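Local coordinates for surface layer protein (PDB 4UID) that probably assembles with copies of itself into the crystalline S-layer coating the bacterial cell, represented here by domains 4 and 5 of the longer protein, at residues I116-T121 with K194-P199; T13-E18 with N34-G39; S68-V73 with T89-V94; S8-T13 with V99-P104. All coordinates share one frame; numbering follows the deposited sequence.

Interaction 1: residues I116-T121 with K194-P199; sequences IAVDST and KEVKVP
I116 reaches across to strand 194-203 at K194 and E195, and its CD1 comes down on their shared peptide link, 3.8 Å from K194 C. With chi1 at -58° its CG1 lies anti to the carbonyl carbon, which carries CD1 back toward the start of the facing strand, where it also meets K194 CB at 4.0 Å. The base of the same side chain serves a second neighbour: I116 CB packs on V196 CG2 at 4.0 Å. A117 turns its methyl the other way and stays in its own sheet, its backbone bonded to T136. V118 then divides its two branches. CG1 is anti to the backbone N (chi1 -178°) and touches V198 CG2 at 4.2 Å, while CG2, on the N side, meets V196 CG1 at 4.0 Å, one facing valine per methyl. This is packing between the two sheets of an Ig-like (BIG2) sandwich, at edge strand 113-118, and only partly buried. Strand 113-118 pairs with strand 130-139 in one sheet, strand 194-203 belongs to the other, and segments 116-118 and 194-199 run nearly the same way, 16° apart, with axes 7.9 Å from each other. Beyond V118 the chain leaves the first sheet: D119 still bonds K134 through its backbone, S120 rests on F133, and T121 brings its carbonyl O to 3.4 Å from P199 CD. From there the chain enters strand 123-126, which lies parallel to 194-203 in the second sheet, with V123 backbone-bonded to P199.

Interaction 2: residues T13-E18 with N34-G39; sequences TKDNKE and NQISSG
K14 lies along the loop 34-39 and ends on the backbone of I36, so that a beta hairpin is tied to a piece of chain without regular structure. The hairpin turns through a type I' turn from K14 to K17, with D15 and N16 both at positive phi; K14 and K17 exchange backbone bonds at its neck. From its root the lysine packs first: CB rests on I36 CG2 at 4.1 Å. CG, anti to the backbone N (chi1 -161°), sets off along the loop and passes S38 O at 3.2 Å. CD continues in the extended line past the same oxygen, and CE comes to G39 O at 3.3 Å. A bend at the last torsion then brings NZ to I36 O, a hydrogen bond of 2.8 Å in which the ammonium sits 41° above the carbonyl plane, with a C=O...N angle of 126°. A leucine in place of K14 would keep some of the aliphatic packing but would probably leave I36 O without this donor and the loop less firmly held to the hairpin. Next along the turn, D15 lays its carboxylate carbon CG against S38 CB at 3.6 Å. I36 packs against the turn at K14 and K17, and also touches V19. Its CG2 points at K14 O, and its CD1 reaches on to K17 CB, 3.8 Å away.

Interaction 3: residues S68-V73 with T89-V94; sequences SLNPEV and TALVKV
L69 gives its backbone N-H to L91 O, a hydrogen bond of 3.0 Å. The leucine side chain settles above that same acceptor: CG is anti to the carbonyl carbon (chi1 -52°), CD1 lies 4.3 Å from L91 CB, and CD2 is equally far from K93 CB, so it spans two side chains of the facing strand. Next to it N70 CB packs on A90 CB at 3.7 Å, and V73 CG1 approaches the same alanine methyl from further along the loop, at 4.3 Å. One small side chain thus receives the loop at two points.

Behind these contacts stands the sheet edge of an Ig-like (BIG2) domain. S68, the last residue of edge strand 65-68, faces V92 as an antiparallel non-hydrogen-bonded pair, and K93 is backbone-bonded to E67 just before. After S68 the chain leaves the strand and turns back on itself, closed by a bond from V73 N to N70 O at 3.2 Å. The hydroxyl of S68 bonds to L74 O and receives a weak bond from N70 N, which ties the two ends of the turn together. On the other side of strand 88-96, V92 packs on I103 and V105. The contact thus combines one backbone hydrogen bond, with L69 packed over L91 and K93, and then apolar packing of N70 CB and V73 on A90, so it is carried by backbone and aliphatic groups and not by charge.

Interaction 4: residues S8-T13 with V99-P104; sequences SELKLT and VTKTIP
Strands 8-13 and 99-104 pass each other in roughly the same direction, 37° apart with axes 8.1 Å from one another, and L10 and I103 meet where they are nearest. This is packing between the two sheets of the Ig-like (BIG2) sandwich, at the edge strand 99-107. Strand 6-14 belongs to the sheet it forms with 41-48, strand 99-107 to the sheet it forms with 88-96, and side chains bridge the gap, reaching the opposite backbone as well as each other. L10 and I103 cross obliquely. L10 CG stands anti to the backbone N (chi1 -165°), and CD2 drops between both branches of the isoleucine, 3.7 Å from I103 CG1 and 3.8 Å from I103 CG2. The isoleucine sends CG1 between its own backbone N and carbonyl carbon (chi1 61°), a placement that carries CD1 up beside the backbone of strand 8-13 at L10 O. Replacing I103 with an alanine would take away both branches and would probably open a gap beneath L10, leaving the leucine freer to turn. V94 of the neighbouring strand also touches L10, and L12, further along, touches L41 of its own sheet. At the other end S8 and E9 both face K46 as a classic beta bulge. K101, two residues before I103, contributes its aliphatic stem rather than its charge: K101 CD lies alongside L10 CB at 4.1 Å.

How the interactions relate
Interactions 2, 3 and 4 all belong to the first of the two Ig-like domains, and interaction 1 to the second, its centre 36 to 46 Å from theirs. Interactions 3 and 4 are the closest pair, centres 12 Å apart: strands 88-96 and 99-107 are sheet neighbours, probably bonded V92 N to I103 O at 2.9 Å and V94 N to K101 O at 3.0 Å. Interaction 4 continues into interaction 2 through strand 6-14, the two sharing T13, and E18 and K11 form a long, weak ion pair between them. Interactions 2 and 3 do not touch. Strand 113-118 of interaction 1 follows directly on strand 99-107 of interaction 4 in the chain.

Interaction 1: residues I116-T121 with K194-P199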
loop_
_atom_site.group_PDB
_atom_site.type_symbol
_atom_site.label_atom_id
_atom_site.label_comp_id
_atom_site.label_asym_id
_atom_site.label_seq_id
_atom_site.Cartn_x
_atom_site.Cartn_y
_atom_site.Cartn_z
ATOM N N ILE A 116 13.085 4.294 6.539
ATOM C CA ILE A 116 14.081 3.321 6.123
ATOM C C ILE A 116 14.485 2.514 7.373
ATOM O O ILE A 116 15.264 2.973 8.190
ATOM C CB ILE A 116 15.295 4.031 5.499
ATOM C CG1 ILE A 116 14.860 4.890 4.315
ATOM C CG2 ILE A 116 16.336 3.025 5.056
ATOM C CD1 ILE A 116 15.844 5.987 3.982
ATOM N N ALA A 117 13.913 1.328 7.542
ATOM C CA ALA A 117 14.309 0.414 8.627
ATOM C C ALA A 117 15.597 -0.321 8.257
ATOM O O ALA A 117 15.731 -0.815 7.137
ATOM C CB ALA A 117 13.184 -0.572 8.938
ATOM N N VAL A 118 16.531 -0.386 9.206
ATOM C CA VAL A 118 17.854 -0.978 8.992
ATOM C C VAL A 118 18.174 -1.999 10.063
ATOM O O VAL A 118 18.354 -1.649 11.217
ATOM C CB VAL A 118 18.937 0.117 9.000
ATOM C CG1 VAL A 118 20.314 -0.458 8.735
ATOM C CG2 VAL A 118 18.632 1.166 7.963
ATOM N N ASP A 119 18.241 -3.257 9.645
ATOM C CA ASP A 119 18.659 -4.469 10.408
ATOM C C ASP A 119 19.909 -4.375 11.300
ATOM O O ASP A 119 20.219 -5.308 12.050
ATOM C CB ASP A 119 19.022 -5.518 9.353
ATOM C CG ASP A 119 18.690 -6.927 9.763
ATOM O OD1 ASP A 119 18.367 -7.153 10.950
ATOM O OD2 ASP A 119 18.742 -7.819 8.879
ATOM N N SER A 120 20.657 -3.285 11.182
ATOM C CA SER A 120 21.957 -3.200 11.791
ATOM C C SER A 120 22.133 -1.863 12.499
ATOM O O SER A 120 21.352 -0.945 12.310
ATOM C CB SER A 120 23.011 -3.398 10.711
ATOM O OG SER A 120 24.269 -3.732 11.259
ATOM N N THR A 121 23.166 -1.767 13.323
ATOM C CA THR A 121 23.418 -0.583 14.125
ATOM C C THR A 121 24.859 -0.141 13.891
ATOM O O THR A 121 25.294 0.924 14.339
ATOM C CB THR A 121 23.135 -0.887 15.620
ATOM O OG1 THR A 121 22.572 0.265 16.237
ATOM C CG2 THR A 121 24.397 -1.352 16.407
ATOM N N LYS A 194 14.987 10.884 2.364
ATOM C CA LYS A 194 15.416 10.423 3.697
ATOM C C LYS A 194 16.717 9.617 3.608
ATOM O O LYS A 194 17.126 9.265 2.514
ATOM C CB LYS A 194 14.284 9.674 4.433
ATOM C CG LYS A 194 12.923 10.338 4.301
ATOM C CD LYS A 194 11.997 10.083 5.475
ATOM C CE LYS A 194 10.823 11.081 5.435
ATOM N NZ LYS A 194 10.016 11.216 6.701
ATOM N N GLU A 195 17.362 9.347 4.745
ATOM C CA GLU A 195 18.710 8.783 4.774
ATOM C C GLU A 195 19.096 8.190 6.159
ATOM O O GLU A 195 18.817 8.809 7.184
ATOM C CB GLU A 195 19.649 9.900 4.356
ATOM C CG GLU A 195 21.135 9.732 4.596
ATOM C CD GLU A 195 21.920 10.954 4.125
ATOM O OE1 GLU A 195 21.320 11.868 3.492
ATOM O OE2 GLU A 195 23.146 11.005 4.372
ATOM N N VAL A 196 19.702 7.000 6.212
ATOM C CA VAL A 196 20.247 6.491 7.470
ATOM C C VAL A 196 21.749 6.323 7.315
ATOM O O VAL A 196 22.221 5.968 6.224
ATOM C CB VAL A 196 19.610 5.149 7.897
ATOM C CG1 VAL A 196 20.198 4.634 9.209
ATOM C CG2 VAL A 196 18.110 5.295 8.088
ATOM N N LYS A 197 22.494 6.582 8.393
ATOM C CA LYS A 197 23.939 6.330 8.415
ATOM C C LYS A 197 24.315 5.137 9.281
ATOM O O LYS A 197 23.750 4.937 10.358
ATOM C CB LYS A 197 24.702 7.545 8.891
ATOM C CG LYS A 197 24.668 8.724 7.952
ATOM C CD LYS A 197 24.578 9.953 8.840
ATOM C CE LYS A 197 23.881 11.118 8.180
ATOM N NZ LYS A 197 24.690 11.448 6.982
ATOM N N VAL A 198 25.279 4.342 8.817
ATOM C CA VAL A 198 25.722 3.161 9.550
ATOM C C VAL A 198 27.254 3.176 9.707
ATOM O O VAL A 198 27.985 3.264 8.732
ATOM C CB VAL A 198 25.233 1.875 8.856
ATOM C CG1 VAL A 198 25.597 0.642 9.667
ATOM C CG2 VAL A 198 23.733 1.926 8.617
ATOM N N PRO A 199 27.751 3.105 10.946
ATOM C CA PRO A 199 29.206 3.039 11.063
ATOM C C PRO A 199 29.723 1.666 10.603
ATOM O O PRO A 199 28.934 0.715 10.498
ATOM C CB PRO A 199 29.439 3.245 12.551
ATOM C CG PRO A 199 28.215 2.704 13.198
ATOM C CD PRO A 199 27.077 2.912 12.246
#

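Interaction 2: residues T13-E18 with N34-G39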
loop_
_atom_site.group_PDB
_atom_site.type_symbol
_atom_site.label_atom_id
_atom_site.label_comp_id
_atom_site.label_asym_id
_atom_site.label_seq_id
_atom_site.Cartn_x
_atom_site.Cartn_y
_atom_site.Cartn_z
ATOM N N THR A 13 -16.870 -3.723 -2.726
ATOM C CA THR A 13 -16.216 -4.975 -3.152
ATOM C C THR A 13 -15.312 -4.882 -4.378
ATOM O O THR A 13 -15.351 -3.924 -5.141
ATOM C CB THR A 13 -17.233 -6.119 -3.437
ATOM O OG1 THR A 13 -18.155 -5.724 -4.466
ATOM C CG2 THR A 13 -17.981 -6.562 -2.173
ATOM N N LYS A 14 -14.500 -5.916 -4.541
ATOM C CA LYS A 14 -13.743 -6.195 -5.746
ATOM C C LYS A 14 -13.548 -7.698 -5.658
ATOM O O LYS A 14 -13.017 -8.180 -4.650
ATOM C CB LYS A 14 -12.390 -5.475 -5.718
ATOM C CG LYS A 14 -11.701 -5.304 -7.067
ATOM C CD LYS A 14 -10.413 -4.508 -6.910
ATOM C CE LYS A 14 -9.691 -4.281 -8.235
ATOM N NZ LYS A 14 -8.199 -4.347 -8.080
ATOM N N ASP A 15 -14.024 -8.429 -6.675
ATOM C CA ASP A 15 -13.826 -9.884 -6.803
ATOM C C ASP A 15 -14.381 -10.629 -5.563
ATOM O O ASP A 15 -13.701 -11.465 -4.943
ATOM C CB ASP A 15 -12.334 -10.170 -7.110
ATOM C CG ASP A 15 -11.973 -11.651 -7.068
ATOM O OD1 ASP A 15 -12.546 -12.436 -7.855
ATOM O OD2 ASP A 15 -11.098 -12.024 -6.246
ATOM N N ASN A 16 -15.615 -10.278 -5.192
ATOM C CA ASN A 16 -16.334 -10.873 -4.044
ATOM C C ASN A 16 -15.755 -10.649 -2.647
ATOM O O ASN A 16 -16.336 -11.108 -1.659
ATOM C CB ASN A 16 -16.576 -12.374 -4.247
ATOM C CG ASN A 16 -17.411 -12.669 -5.469
ATOM O OD1 ASN A 16 -18.248 -11.858 -5.890
ATOM N ND2 ASN A 16 -17.196 -13.846 -6.046
ATOM N N LYS A 17 -14.619 -9.959 -2.568
ATOM C CA LYS A 17 -13.991 -9.611 -1.292
ATOM C C LYS A 17 -14.489 -8.247 -0.821
ATOM O O LYS A 17 -14.657 -7.342 -1.635
ATOM C CB LYS A 17 -12.462 -9.589 -1.433
ATOM C CG LYS A 17 -11.839 -10.912 -1.853
ATOM C CD LYS A 17 -11.478 -11.761 -0.647
ATOM C CE LYS A 17 -11.706 -13.241 -0.921
ATOM N NZ LYS A 17 -10.873 -13.753 -2.044
ATOM N N GLU A 18 -14.734 -8.102 0.480
ATOM C CA GLU A 18 -15.060 -6.800 1.045
ATOM C C GLU A 18 -13.799 -5.949 1.222
ATOM O O GLU A 18 -12.751 -6.442 1.701
ATOM C CB GLU A 18 -15.828 -6.919 2.362
ATOM C CG GLU A 18 -16.690 -5.688 2.656
ATOM C CD GLU A 18 -16.896 -5.386 4.137
ATOM O OE1 GLU A 18 -16.645 -6.264 4.995
ATOM O OE2 GLU A 18 -17.317 -4.246 4.438
ATOM N N ASN A 34 -4.021 -7.943 2.488
ATOM C CA ASN A 34 -3.620 -8.484 1.191
ATOM C C ASN A 34 -4.387 -7.782 0.076
ATOM O O ASN A 34 -5.619 -7.681 0.139
ATOM C CB ASN A 34 -3.816 -10.004 1.146
ATOM C CG ASN A 34 -2.627 -10.752 1.720
ATOM O OD1 ASN A 34 -1.490 -10.535 1.307
ATOM N ND2 ASN A 34 -2.881 -11.627 2.682
ATOM N N GLN A 35 -3.652 -7.275 -0.918
ATOM C CA GLN A 35 -4.235 -6.491 -2.008
ATOM C C GLN A 35 -5.086 -7.346 -2.920
ATOM O O GLN A 35 -4.714 -8.489 -3.226
ATOM C CB GLN A 35 -3.154 -5.803 -2.841
ATOM C CG GLN A 35 -3.733 -4.838 -3.860
ATOM C CD GLN A 35 -2.702 -4.065 -4.644
ATOM O OE1 GLN A 35 -1.500 -4.267 -4.497
ATOM N NE2 GLN A 35 -3.176 -3.158 -5.487
ATOM N N ILE A 36 -6.219 -6.779 -3.348
ATOM C CA ILE A 36 -7.082 -7.389 -4.373
ATOM C C ILE A 36 -6.727 -6.819 -5.756
ATOM O O ILE A 36 -6.773 -5.596 -5.972
ATOM C CB ILE A 36 -8.605 -7.210 -4.084
ATOM C CG1 ILE A 36 -8.921 -7.346 -2.587
ATOM C CG2 ILE A 36 -9.431 -8.197 -4.915
ATOM C CD1 ILE A 36 -10.195 -6.647 -2.155
ATOM N N SER A 37 -6.376 -7.717 -6.675
ATOM C CA SER A 37 -5.993 -7.349 -8.039
ATOM C C SER A 37 -6.976 -7.875 -9.077
ATOM O O SER A 37 -7.084 -7.331 -10.183
ATOM C CB SER A 37 -4.575 -7.823 -8.327
ATOM O OG SER A 37 -3.664 -7.154 -7.465
ATOM N N SER A 38 -7.701 -8.924 -8.705
ATOM C CA SER A 38 -8.789 -9.445 -9.523
ATOM C C SER A 38 -10.043 -8.573 -9.396
ATOM O O SER A 38 -10.246 -7.894 -8.385
ATOM C CB SER A 38 -9.088 -10.904 -9.154
ATOM O OG SER A 38 -8.150 -11.777 -9.766
ATOM N N GLY A 39 -10.863 -8.587 -10.443
ATOM C CA GLY A 39 -12.158 -7.919 -10.429
ATOM C C GLY A 39 -12.070 -6.440 -10.706
ATOM O O GLY A 39 -10.977 -5.885 -10.851
#

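Interaction 3: residues S68-V73 with T89-V94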
loop_
_atom_site.group_PDB
_atom_site.type_symbol
_atom_site.label_atom_id
_atom_site.label_comp_id
_atom_site.label_asym_id
_atom_site.label_seq_id
_atom_site.Cartn_x
_atom_site.Cartn_y
_atom_site.Cartn_z
ATOM N N SER A 68 -23.241 8.860 -5.850
ATOM C CA SER A 68 -22.225 9.371 -4.951
ATOM C C SER A 68 -22.651 10.735 -4.455
ATOM O O SER A 68 -22.812 11.670 -5.233
ATOM C CB SER A 68 -20.860 9.437 -5.632
ATOM O OG SER A 68 -19.925 10.084 -4.780
ATOM N N LEU A 69 -22.828 10.851 -3.151
ATOM C CA LEU A 69 -23.169 12.143 -2.571
ATOM C C LEU A 69 -21.962 13.039 -2.427
ATOM O O LEU A 69 -22.099 14.201 -2.083
ATOM C CB LEU A 69 -23.872 11.989 -1.222
ATOM C CG LEU A 69 -25.098 11.071 -1.098
ATOM C CD1 LEU A 69 -25.756 11.359 0.247
ATOM C CD2 LEU A 69 -26.108 11.178 -2.250
ATOM N N ASN A 70 -20.779 12.488 -2.666
ATOM C CA ASN A 70 -19.558 13.266 -2.645
ATOM C C ASN A 70 -18.726 13.010 -3.899
ATOM O O ASN A 70 -17.706 12.310 -3.832
ATOM C CB ASN A 70 -18.770 12.971 -1.376
ATOM C CG ASN A 70 -19.432 13.544 -0.142
ATOM O OD1 ASN A 70 -19.421 14.753 0.067
ATOM N ND2 ASN A 70 -20.008 12.676 0.690
ATOM N N PRO A 71 -19.139 13.598 -5.046
ATOM C CA PRO A 71 -18.559 13.189 -6.330
ATOM C C PRO A 71 -17.186 13.807 -6.672
ATOM O O PRO A 71 -16.572 13.373 -7.653
ATOM C CB PRO A 71 -19.634 13.596 -7.345
ATOM C CG PRO A 71 -20.459 14.647 -6.659
ATOM C CD PRO A 71 -20.022 14.766 -5.220
ATOM N N GLU A 72 -16.728 14.784 -5.873
ATOM C CA GLU A 72 -15.363 15.353 -5.932
ATOM C C GLU A 72 -14.339 14.441 -5.247
ATOM O O GLU A 72 -13.117 14.568 -5.450
ATOM C CB GLU A 72 -15.310 16.690 -5.201
ATOM C CG GLU A 72 -16.008 17.852 -5.871
ATOM C CD GLU A 72 -15.485 19.203 -5.381
ATOM O OE1 GLU A 72 -14.260 19.326 -5.121
ATOM O OE2 GLU A 72 -16.295 20.157 -5.268
ATOM N N VAL A 73 -14.864 13.542 -4.417
ATOM C CA VAL A 73 -14.085 12.693 -3.533
ATOM C C VAL A 73 -14.080 11.271 -4.072
ATOM O O VAL A 73 -13.060 10.592 -4.032
ATOM C CB VAL A 73 -14.686 12.705 -2.107
ATOM C CG1 VAL A 73 -13.776 11.997 -1.106
ATOM C CG2 VAL A 73 -15.000 14.136 -1.661
ATOM N N THR A 89 -13.745 11.503 2.951
ATOM C CA THR A 89 -14.876 10.618 3.237
ATOM C C THR A 89 -16.021 10.933 2.310
ATOM O O THR A 89 -16.443 12.082 2.183
ATOM C CB THR A 89 -15.330 10.715 4.719
ATOM O OG1 THR A 89 -14.328 10.141 5.568
ATOM C CG2 THR A 89 -16.654 9.968 4.973
ATOM N N ALA A 90 -16.523 9.898 1.664
ATOM C CA ALA A 90 -17.687 10.036 0.814
ATOM C C ALA A 90 -18.867 9.219 1.349
ATOM O O ALA A 90 -18.681 8.121 1.886
ATOM C CB ALA A 90 -17.341 9.619 -0.612
ATOM N N LEU A 91 -20.075 9.757 1.198
ATOM C CA LEU A 91 -21.277 8.999 1.474
ATOM C C LEU A 91 -21.875 8.492 0.193
ATOM O O LEU A 91 -22.196 9.243 -0.718
ATOM C CB LEU A 91 -22.291 9.823 2.250
ATOM C CG LEU A 91 -21.932 10.083 3.708
ATOM C CD1 LEU A 91 -22.759 11.263 4.190
ATOM C CD2 LEU A 91 -22.167 8.848 4.567
ATOM N N VAL A 92 -22.012 7.183 0.143
ATOM C CA VAL A 92 -22.520 6.474 -1.014
ATOM C C VAL A 92 -23.995 6.038 -0.791
ATOM O O VAL A 92 -24.384 5.775 0.348
ATOM C CB VAL A 92 -21.515 5.342 -1.347
ATOM C CG1 VAL A 92 -22.136 3.951 -1.387
ATOM C CG2 VAL A 92 -20.743 5.694 -2.610
ATOM N N LYS A 93 -24.798 6.003 -1.865
ATOM C CA LYS A 93 -26.242 5.686 -1.805
ATOM C C LYS A 93 -26.780 4.700 -2.865
ATOM O O LYS A 93 -26.513 4.853 -4.062
ATOM C CB LYS A 93 -27.058 6.970 -1.857
ATOM C CG LYS A 93 -28.531 6.763 -1.551
ATOM C CD LYS A 93 -29.132 8.023 -0.961
ATOM C CE LYS A 93 -30.532 8.254 -1.498
ATOM N NZ LYS A 93 -31.068 9.576 -1.071
ATOM N N VAL A 94 -27.552 3.705 -2.415
ATOM C CA VAL A 94 -28.262 2.786 -3.330
ATOM C C VAL A 94 -29.761 3.130 -3.368
ATOM O O VAL A 94 -30.323 3.542 -2.344
ATOM C CB VAL A 94 -27.975 1.281 -3.012
ATOM C CG1 VAL A 94 -28.670 0.815 -1.733
ATOM C CG2 VAL A 94 -28.329 0.372 -4.189
#

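Interaction 4: residues S8-T13 with V99-P104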
loop_
_atom_site.group_PDB
_atom_site.type_symbol
_atom_site.label_atom_id
_atom_site.label_comp_id
_atom_site.label_asym_id
_atom_site.label_seq_id
_atom_site.Cartn_x
_atom_site.Cartn_y
_atom_site.Cartn_z
ATOM N N SER A 8 -30.863 -5.236 2.301
ATOM C CA SER A 8 -30.291 -6.260 3.191
ATOM C C SER A 8 -28.750 -6.321 3.251
ATOM O O SER A 8 -28.192 -6.952 4.160
ATOM C CB SER A 8 -30.851 -7.643 2.831
ATOM O OG SER A 8 -30.025 -8.320 1.893
ATOM N N GLU A 9 -28.081 -5.702 2.270
ATOM C CA GLU A 9 -26.606 -5.611 2.190
ATOM C C GLU A 9 -26.185 -4.389 1.379
ATOM O O GLU A 9 -26.774 -4.105 0.329
ATOM C CB GLU A 9 -26.003 -6.877 1.550
ATOM C CG GLU A 9 -24.477 -6.991 1.638
ATOM C CD GLU A 9 -23.856 -7.890 0.567
ATOM O OE1 GLU A 9 -24.395 -7.977 -0.561
ATOM O OE2 GLU A 9 -22.802 -8.500 0.848
ATOM N N LEU A 10 -25.176 -3.675 1.877
ATOM C CA LEU A 10 -24.496 -2.624 1.115
ATOM C C LEU A 10 -23.004 -2.597 1.458
ATOM O O LEU A 10 -22.582 -1.965 2.423
ATOM C CB LEU A 10 -25.160 -1.250 1.310
ATOM C CG LEU A 10 -24.738 -0.192 0.277
ATOM C CD1 LEU A 10 -25.161 -0.590 -1.134
ATOM C CD2 LEU A 10 -25.250 1.203 0.634
ATOM N N LYS A 11 -22.222 -3.316 0.662
ATOM C CA LYS A 11 -20.782 -3.454 0.871
ATOM C C LYS A 11 -20.016 -2.918 -0.324
ATOM O O LYS A 11 -20.512 -2.917 -1.446
ATOM C CB LYS A 11 -20.410 -4.921 1.068
ATOM C CG LYS A 11 -20.622 -5.461 2.468
ATOM C CD LYS A 11 -20.244 -6.938 2.522
ATOM C CE LYS A 11 -19.924 -7.391 3.942
ATOM N NZ LYS A 11 -19.092 -8.630 3.956
ATOM N N LEU A 12 -18.797 -2.469 -0.066
ATOM C CA LEU A 12 -17.847 -2.161 -1.113
ATOM C C LEU A 12 -17.031 -3.416 -1.435
ATOM O O LEU A 12 -16.559 -4.101 -0.517
ATOM C CB LEU A 12 -16.951 -1.029 -0.632
ATOM C CG LEU A 12 -15.692 -0.640 -1.392
ATOM C CD1 LEU A 12 -15.994 -0.087 -2.784
ATOM C CD2 LEU A 12 -14.964 0.372 -0.527
ATOM N N THR A 13 -16.870 -3.723 -2.726
ATOM C CA THR A 13 -16.216 -4.975 -3.152
ATOM C C THR A 13 -15.312 -4.882 -4.378
ATOM O O THR A 13 -15.351 -3.924 -5.141
ATOM C CB THR A 13 -17.233 -6.119 -3.437
ATOM O OG1 THR A 13 -18.155 -5.724 -4.466
ATOM C CG2 THR A 13 -17.981 -6.562 -2.173
ATOM N N VAL A 99 -37.108 2.981 -1.858
ATOM C CA VAL A 99 -36.225 2.379 -0.837
ATOM C C VAL A 99 -34.733 2.685 -1.059
ATOM O O VAL A 99 -34.156 2.323 -2.098
ATOM C CB VAL A 99 -36.468 0.851 -0.693
ATOM C CG1 VAL A 99 -35.628 0.264 0.432
ATOM C CG2 VAL A 99 -37.941 0.562 -0.435
ATOM N N THR A 100 -34.132 3.338 -0.056
ATOM C CA THR A 100 -32.752 3.859 -0.115
ATOM C C THR A 100 -31.869 3.356 1.054
ATOM O O THR A 100 -32.388 2.941 2.096
ATOM C CB THR A 100 -32.724 5.415 -0.183
ATOM O OG1 THR A 100 -33.513 5.963 0.878
ATOM C CG2 THR A 100 -33.275 5.928 -1.512
ATOM N N LYS A 101 -30.544 3.368 0.853
ATOM C CA LYS A 101 -29.551 3.104 1.918
ATOM C C LYS A 101 -28.233 3.875 1.658
ATOM O O LYS A 101 -27.858 4.097 0.502
ATOM C CB LYS A 101 -29.308 1.585 2.106
ATOM C CG LYS A 101 -28.700 1.184 3.456
ATOM C CD LYS A 101 -28.436 -0.310 3.579
ATOM C CE LYS A 101 -27.492 -0.640 4.736
ATOM N NZ LYS A 101 -28.032 -0.424 6.110
ATOM N N THR A 102 -27.557 4.264 2.745
ATOM C CA THR A 102 -26.340 5.077 2.732
ATOM C C THR A 102 -25.209 4.382 3.518
ATOM O O THR A 102 -25.436 3.912 4.641
ATOM C CB THR A 102 -26.640 6.481 3.346
ATOM O OG1 THR A 102 -27.632 7.148 2.559
ATOM C CG2 THR A 102 -25.403 7.377 3.418
ATOM N N ILE A 103 -24.002 4.309 2.946
ATOM C CA ILE A 103 -22.807 3.891 3.719
ATOM C C ILE A 103 -21.647 4.882 3.556
ATOM O O ILE A 103 -21.563 5.554 2.529
ATOM C CB ILE A 103 -22.353 2.411 3.467
ATOM C CG1 ILE A 103 -21.962 2.165 2.000
ATOM C CG2 ILE A 103 -23.401 1.419 3.981
ATOM C CD1 ILE A 103 -21.287 0.832 1.701
ATOM N N PRO A 104 -20.768 5.000 4.584
ATOM C CA PRO A 104 -19.554 5.792 4.373
ATOM C C PRO A 104 -18.504 4.998 3.603
ATOM O O PRO A 104 -18.506 3.760 3.617
ATOM C CB PRO A 104 -19.056 6.096 5.793
ATOM C CG PRO A 104 -20.074 5.532 6.727
ATOM C CD PRO A 104 -20.837 4.493 5.967
#